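Local coordinates for protein ribonuclease S-3 (PDB 1IQQ) that cleaves RNA as a T2-family ribonuclease of the pear pistil and acts in gametophytic self-incompatibility, by which the flower rejects its own pollen, at residues E65-N70 and T105-Y110; I167-D172 and E176-C181. All coordinates share one frame; numbering follows the deposited sequence.

Contact 1: residues E65-N70 and T105-Y110; sequences EIIWPN and TVIKMY. With NAG (2-acetamido-2-deoxy-beta-D-glucopyranose), chain B.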
loop_
_atom_site.group_PDB
_atom_site.type_symbol
_atom_site.label_atom_id
_atom_site.label_comp_id
_atom_site.label_asym_id
_atom_site.label_seq_id
_atom_site.Cartn_x
_atom_site.Cartn_y
_atom_site.Cartn_z
ATOM N N GLU A 65 -4.405 2.667 13.744
ATOM C CA GLU A 65 -4.324 4.128 13.710
ATOM C C GLU A 65 -2.935 4.580 13.255
ATOM O O GLU A 65 -2.808 5.650 12.678
ATOM C CB GLU A 65 -4.619 4.710 15.131
ATOM C CG GLU A 65 -6.066 4.720 15.484
ATOM C CD GLU A 65 -6.314 5.128 16.936
ATOM O OE1 GLU A 65 -7.503 5.329 17.249
ATOM O OE2 GLU A 65 -5.346 5.215 17.745
ATOM N N ILE A 66 -1.936 3.767 13.586
ATOM C CA ILE A 66 -0.544 4.045 13.244
ATOM C C ILE A 66 -0.113 3.468 11.906
ATOM O O ILE A 66 0.586 4.166 11.157
ATOM C CB ILE A 66 0.411 3.522 14.368
ATOM C CG1 ILE A 66 0.110 4.290 15.655
ATOM C CG2 ILE A 66 1.942 3.654 13.966
ATOM C CD1 ILE A 66 0.740 3.601 16.894
ATOM N N ILE A 67 -0.591 2.268 11.574
ATOM C CA ILE A 67 -0.075 1.552 10.384
ATOM C C ILE A 67 -1.016 1.726 9.226
ATOM O O ILE A 67 -0.563 1.655 8.047
ATOM C CB ILE A 67 0.066 0.026 10.730
ATOM C CG1 ILE A 67 1.256 -0.151 11.679
ATOM C CG2 ILE A 67 0.285 -0.836 9.450
ATOM C CD1 ILE A 67 1.233 -1.520 12.326
ATOM N N TRP A 68 -2.274 1.984 9.476
ATOM C CA TRP A 68 -3.271 2.093 8.401
ATOM C C TRP A 68 -4.276 3.219 8.657
ATOM O O TRP A 68 -5.475 3.029 8.619
ATOM C CB TRP A 68 -4.045 0.770 8.221
ATOM C CG TRP A 68 -4.771 0.615 6.892
ATOM C CD1 TRP A 68 -5.097 1.600 5.997
ATOM C CD2 TRP A 68 -5.213 -0.623 6.320
ATOM N NE1 TRP A 68 -5.721 1.021 4.862
ATOM C CE2 TRP A 68 -5.795 -0.334 5.061
ATOM C CE3 TRP A 68 -5.163 -1.960 6.764
ATOM C CZ2 TRP A 68 -6.321 -1.339 4.241
ATOM C CZ3 TRP A 68 -5.683 -2.983 5.955
ATOM C CH2 TRP A 68 -6.252 -2.658 4.691
ATOM N N PRO A 69 -3.764 4.445 8.904
ATOM C CA PRO A 69 -4.733 5.549 9.125
ATOM C C PRO A 69 -5.482 5.965 7.862
ATOM O O PRO A 69 -5.012 5.786 6.752
ATOM C CB PRO A 69 -3.824 6.714 9.559
ATOM C CG PRO A 69 -2.482 6.384 8.804
ATOM C CD PRO A 69 -2.364 4.902 9.057
ATOM N N ASN A 70 -6.679 6.538 8.031
ATOM C CA ASN A 70 -7.397 7.233 6.954
ATOM C C ASN A 70 -6.710 8.606 7.069
ATOM O O ASN A 70 -6.944 9.374 8.018
ATOM C CB ASN A 70 -8.897 7.391 7.340
ATOM C CG ASN A 70 -9.648 8.223 6.369
ATOM O OD1 ASN A 70 -9.065 8.997 5.620
ATOM N ND2 ASN A 70 -10.971 8.133 6.418
ATOM N N THR A 105 -2.994 -9.703 9.810
ATOM C CA THR A 105 -2.098 -10.133 8.728
ATOM C C THR A 105 -1.367 -8.919 8.141
ATOM O O THR A 105 -0.159 -8.973 7.882
ATOM C CB THR A 105 -2.886 -10.804 7.640
ATOM O OG1 THR A 105 -3.396 -12.062 8.163
ATOM C CG2 THR A 105 -1.966 -11.077 6.405
ATOM N N VAL A 106 -2.081 -7.801 7.921
ATOM C CA VAL A 106 -1.402 -6.566 7.443
ATOM C C VAL A 106 -0.352 -6.064 8.401
ATOM O O VAL A 106 0.729 -5.653 7.993
ATOM C CB VAL A 106 -2.470 -5.483 7.213
ATOM C CG1 VAL A 106 -1.847 -4.116 6.986
ATOM C CG2 VAL A 106 -3.275 -5.868 5.934
ATOM N N ILE A 107 -0.658 -6.087 9.699
ATOM C CA ILE A 107 0.312 -5.629 10.731
ATOM C C ILE A 107 1.529 -6.557 10.726
ATOM O O ILE A 107 2.694 -6.048 10.782
ATOM C CB ILE A 107 -0.401 -5.648 12.124
ATOM C CG1 ILE A 107 -1.458 -4.522 12.207
ATOM C CG2 ILE A 107 0.669 -5.549 13.280
ATOM C CD1 ILE A 107 -2.539 -4.695 13.335
ATOM N N LYS A 108 1.272 -7.846 10.560
ATOM C CA LYS A 108 2.360 -8.841 10.492
ATOM C C LYS A 108 3.267 -8.551 9.286
ATOM O O LYS A 108 4.514 -8.644 9.367
ATOM C CB LYS A 108 1.818 -10.257 10.396
ATOM C CG LYS A 108 2.878 -11.269 10.806
ATOM C CD LYS A 108 2.202 -12.578 11.005
ATOM C CE LYS A 108 1.914 -13.166 9.679
ATOM N NZ LYS A 108 3.090 -13.996 9.363
ATOM N N MET A 109 2.657 -8.195 8.149
ATOM C CA MET A 109 3.500 -7.887 6.983
ATOM C C MET A 109 4.306 -6.615 7.216
ATOM O O MET A 109 5.535 -6.575 6.955
ATOM C CB MET A 109 2.591 -7.690 5.745
ATOM C CG MET A 109 1.934 -8.999 5.313
ATOM S SD MET A 109 0.634 -8.610 4.098
ATOM C CE MET A 109 0.327 -10.279 3.634
ATOM N N TYR A 110 3.645 -5.557 7.663
ATOM C CA TYR A 110 4.305 -4.282 7.817
ATOM C C TYR A 110 5.389 -4.251 8.895
ATOM O O TYR A 110 6.463 -3.663 8.707
ATOM C CB TYR A 110 3.216 -3.212 8.135
ATOM C CG TYR A 110 3.673 -1.792 8.068
ATOM C CD1 TYR A 110 3.589 -1.060 6.879
ATOM C CD2 TYR A 110 4.114 -1.136 9.175
ATOM C CE1 TYR A 110 3.927 0.258 6.796
ATOM C CE2 TYR A 110 4.474 0.228 9.139
ATOM C CZ TYR A 110 4.363 0.914 7.924
ATOM O OH TYR A 110 4.660 2.262 7.920
HETATM C C1 NAG B . 8.363 2.745 9.183
HETATM C C2 NAG B . 8.186 2.920 10.718
HETATM C C3 NAG B . 8.670 4.336 11.076
HETATM C C4 NAG B . 10.125 4.564 10.646
HETATM C C5 NAG B . 10.224 4.249 9.144
HETATM C C6 NAG B . 11.602 4.307 8.574
HETATM C C7 NAG B . 6.414 1.962 12.096
HETATM C C8 NAG B . 4.986 2.052 12.556
HETATM N N2 NAG B . 6.793 2.799 11.100
HETATM O O3 NAG B . 8.553 4.469 12.506
HETATM O O4 NAG B . 10.443 5.961 10.811
HETATM O O5 NAG B . 9.749 2.905 8.916
HETATM O O6 NAG B . 12.515 3.438 9.261
HETATM O O7 NAG B . 7.177 1.131 12.608
#

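Contact 2: residues I167-D172 and E176-C181; sequences ITLCSD and EHFIDC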
loop_
_atom_site.group_PDB
_atom_site.type_symbol
_atom_site.label_atom_id
_atom_site.label_comp_id
_atom_site.label_asym_id
_atom_site.label_seq_id
_atom_site.Cartn_x
_atom_site.Cartn_y
_atom_site.Cartn_z
ATOM N N ILE A 167 3.653 2.526 -3.372
ATOM C CA ILE A 167 4.527 1.385 -3.743
ATOM C C ILE A 167 3.787 0.137 -3.318
ATOM O O ILE A 167 3.310 0.043 -2.174
ATOM C CB ILE A 167 5.899 1.459 -3.087
ATOM C CG1 ILE A 167 6.735 2.549 -3.783
ATOM C CG2 ILE A 167 6.635 0.104 -3.274
ATOM C CD1 ILE A 167 8.133 2.839 -3.170
ATOM N N THR A 168 3.634 -0.831 -4.241
ATOM C CA THR A 168 2.958 -2.063 -3.980
ATOM C C THR A 168 3.923 -3.214 -4.060
ATOM O O THR A 168 4.734 -3.318 -5.009
ATOM C CB THR A 168 1.887 -2.296 -5.071
ATOM O OG1 THR A 168 0.901 -1.259 -4.971
ATOM C CG2 THR A 168 1.220 -3.715 -4.929
ATOM N N LEU A 169 3.890 -4.093 -3.054
ATOM C CA LEU A 169 4.665 -5.337 -3.023
ATOM C C LEU A 169 3.659 -6.449 -3.310
ATOM O O LEU A 169 2.620 -6.520 -2.649
ATOM C CB LEU A 169 5.297 -5.569 -1.624
ATOM C CG LEU A 169 6.004 -4.365 -1.086
ATOM C CD1 LEU A 169 6.646 -4.782 0.237
ATOM C CD2 LEU A 169 7.113 -3.921 -2.027
ATOM N N CYS A 170 3.923 -7.320 -4.281
ATOM C CA CYS A 170 2.998 -8.392 -4.631
ATOM C C CYS A 170 3.497 -9.718 -4.090
ATOM O O CYS A 170 4.736 -9.935 -3.941
ATOM C CB CYS A 170 2.838 -8.476 -6.159
ATOM S SG CYS A 170 2.033 -6.972 -6.778
ATOM N N SER A 171 2.561 -10.607 -3.728
ATOM C CA SER A 171 2.934 -11.925 -3.192
ATOM C C SER A 171 2.034 -12.958 -3.712
ATOM O O SER A 171 0.993 -12.627 -4.341
ATOM C CB SER A 171 2.948 -11.872 -1.642
ATOM O OG SER A 171 1.698 -11.422 -1.101
ATOM N N ASP A 172 2.451 -14.213 -3.557
ATOM C CA ASP A 172 1.672 -15.325 -4.035
ATOM C C ASP A 172 0.376 -15.572 -3.289
ATOM O O ASP A 172 0.045 -14.868 -2.368
ATOM C CB ASP A 172 2.608 -16.588 -4.157
ATOM C CG ASP A 172 3.027 -17.161 -2.855
ATOM O OD1 ASP A 172 2.434 -16.879 -1.808
ATOM O OD2 ASP A 172 4.003 -18.000 -2.888
ATOM N N GLU A 176 3.032 -15.807 1.304
ATOM C CA GLU A 176 4.312 -16.154 1.949
ATOM C C GLU A 176 5.557 -15.877 1.133
ATOM O O GLU A 176 6.661 -15.876 1.715
ATOM C CB GLU A 176 4.334 -17.614 2.408
ATOM C CG GLU A 176 4.476 -18.682 1.332
ATOM C CD GLU A 176 4.290 -20.156 1.816
ATOM O OE1 GLU A 176 5.072 -20.640 2.669
ATOM O OE2 GLU A 176 3.366 -20.832 1.311
ATOM N N HIS A 177 5.425 -15.737 -0.184
ATOM C CA HIS A 177 6.590 -15.434 -1.047
ATOM C C HIS A 177 6.186 -14.282 -1.930
ATOM O O HIS A 177 5.049 -14.230 -2.388
ATOM C CB HIS A 177 6.931 -16.634 -1.956
ATOM C CG HIS A 177 7.330 -17.875 -1.212
ATOM N ND1 HIS A 177 8.534 -18.002 -0.558
ATOM C CD2 HIS A 177 6.680 -19.053 -1.057
ATOM C CE1 HIS A 177 8.604 -19.211 -0.012
ATOM N NE2 HIS A 177 7.490 -19.871 -0.302
ATOM N N PHE A 178 7.104 -13.330 -2.164
ATOM C CA PHE A 178 6.831 -12.247 -3.082
ATOM C C PHE A 178 6.852 -12.766 -4.528
ATOM O O PHE A 178 7.482 -13.804 -4.841
ATOM C CB PHE A 178 7.930 -11.208 -2.952
ATOM C CG PHE A 178 7.909 -10.441 -1.660
ATOM C CD1 PHE A 178 6.853 -9.589 -1.353
ATOM C CD2 PHE A 178 8.967 -10.563 -0.763
ATOM C CE1 PHE A 178 6.871 -8.838 -0.143
ATOM C CE2 PHE A 178 9.039 -9.849 0.452
ATOM C CZ PHE A 178 7.971 -8.957 0.777
ATOM N N ILE A 179 6.138 -12.062 -5.382
ATOM C CA ILE A 179 6.174 -12.282 -6.808
ATOM C C ILE A 179 6.276 -10.936 -7.469
ATOM O O ILE A 179 6.011 -9.911 -6.859
ATOM C CB ILE A 179 4.938 -12.974 -7.376
ATOM C CG1 ILE A 179 3.661 -12.116 -7.188
ATOM C CG2 ILE A 179 4.795 -14.363 -6.743
ATOM C CD1 ILE A 179 2.470 -12.729 -7.837
ATOM N N ASP A 180 6.711 -10.925 -8.736
ATOM C CA ASP A 180 6.726 -9.643 -9.452
ATOM C C ASP A 180 5.261 -9.178 -9.616
ATOM O O ASP A 180 4.338 -9.962 -9.898
ATOM C CB ASP A 180 7.313 -9.829 -10.870
ATOM C CG ASP A 180 8.789 -10.126 -10.893
ATOM O OD1 ASP A 180 9.548 -9.720 -10.012
ATOM O OD2 ASP A 180 9.171 -10.767 -11.923
ATOM N N CYS A 181 5.032 -7.853 -9.505
ATOM C CA CYS A 181 3.704 -7.314 -9.700
ATOM C C CYS A 181 3.406 -7.267 -11.211
ATOM O O CYS A 181 4.206 -6.752 -11.987
ATOM C CB CYS A 181 3.627 -5.895 -9.166
ATOM S SG CYS A 181 3.618 -5.739 -7.348
HETATM O O HOH W 1 6.378 -7.387 -5.779
HETATM O O HOH W 2 3.351 -20.358 -1.811
#

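Contact 1: residues E65-N70 and T105-Y110
The phenolic OH of Y110 is hydrogen-bonded to the backbone oxygen of F30, which ties down the far end of a ring whose inner part carries I67 on one face. I67 CG2 sits 3.8 Å from Y110 CG, and the methyl stands only 22° off the ring normal, a CH-pi contact displaced toward the rim. I67 CG1 comes down outside the rim on the CD2-CE2 side, 3.9 Å from Y110 CD2. Y110 reaches across because its CG lies opposite the backbone N about CA-CB (chi1 -169°), and the two side chains slide past each other in opposite directions. An alanine here would probably leave I67 CG2 without its ring face, open a gap between the segments and deprive the F30 carbonyl of its hydroxyl partner. At the end of the isoleucine, CD1 turns to the next residue pair, meeting I107 CG1 at 4.0 Å as the side chains cross nearly at right angles.

In the alpha+beta fold of RNase T2 enzymes this is where the C-terminal end of helix 58-67 leans on helix 99-112. W68, the first residue to leave helical geometry, sends its six-membered ring inward, and CZ3 lies 3.8 Å from V106 CG2, while CE3 comes within 4.0 Å of V106 CG1. F80, W81 and F103 complete an aromatic cluster round this indole, which also touches catalytic E84, so this end of the join borders the active site.

The opposite end of the contact meets the N-linked glycan. I66 CG2 approaches the acetamide methyl C8 of NAG at 3.7 Å, and that methyl also lies at the edge of the tyrosine, 3.9 Å from Y110 CE2.

Contact 2: residues I167-D172 and E176-C181
L169 runs alongside the F178 ring, the two side chains pointing the same way, with L169 CB 3.9 Å from F178 CE1. The phenyl edge also meets the backbone: C170 O lies near the ring plane, 3.4 Å from F178 CD1. That oxygen is gripped more firmly by I179 N, which donates a 2.9 Å hydrogen bond from above the carbonyl plane, and F178 CA adds a CA-H...O contact to the same oxygen.

The segments form a short beta hairpin, in which strand 161-171 turns back through a three-residue link onto the weakly bonded strand 178-179. S171 and F178 make an antiparallel non-hydrogen-bonded pair with diverging side chains. Nearer the turn, D172 N gives H177 O an almost straight bond of 2.8 Å. On the side of C170 away from the turn a water bridges the strands, accepting from C170 N and donating to I179 O. The C170-C181 disulfide, SG to SG 2.1 Å with a chi3 of 103°, ties the two segments covalently beside it, while I179 CG1 rests 3.9 Å from C170 CB.

At the turn, chi1 of 71° sets D172 CG between the backbone N and the carbonyl carbon, which brings the carboxylate to the returning chain. OD1 is hydrogen-bonded to S174 OG and takes only a weak bond from E176 N. OD2 instead faces the imidazole edge, 3.4 Å from H177 CD2, with carboxylate and ring planes 84° apart. A water donates to both D172 OD2 and E176 OE2, the latter also hydrogen-bonded to S174 OG.

Contact 1 closes before contact 2 opens along the chain, and the two do not touch: their centres lie about 17 Å apart and their nearest atoms about 5 Å. Contact 1 joins two helices, 58-67 and 99-112, whereas contact 2 is a hairpin at the end of strand 161-171. Strand 3-10 connects them. V106 and M109 pack on its F6 from the helical side, and L169 and I167 bond through their backbones to F6 and Q8. Q115, just after helix 99-112, is touched by M109 as well as by L169 and F178. The same central sheet therefore carries the helical layer next to the active site and the disulfide-closed hairpin.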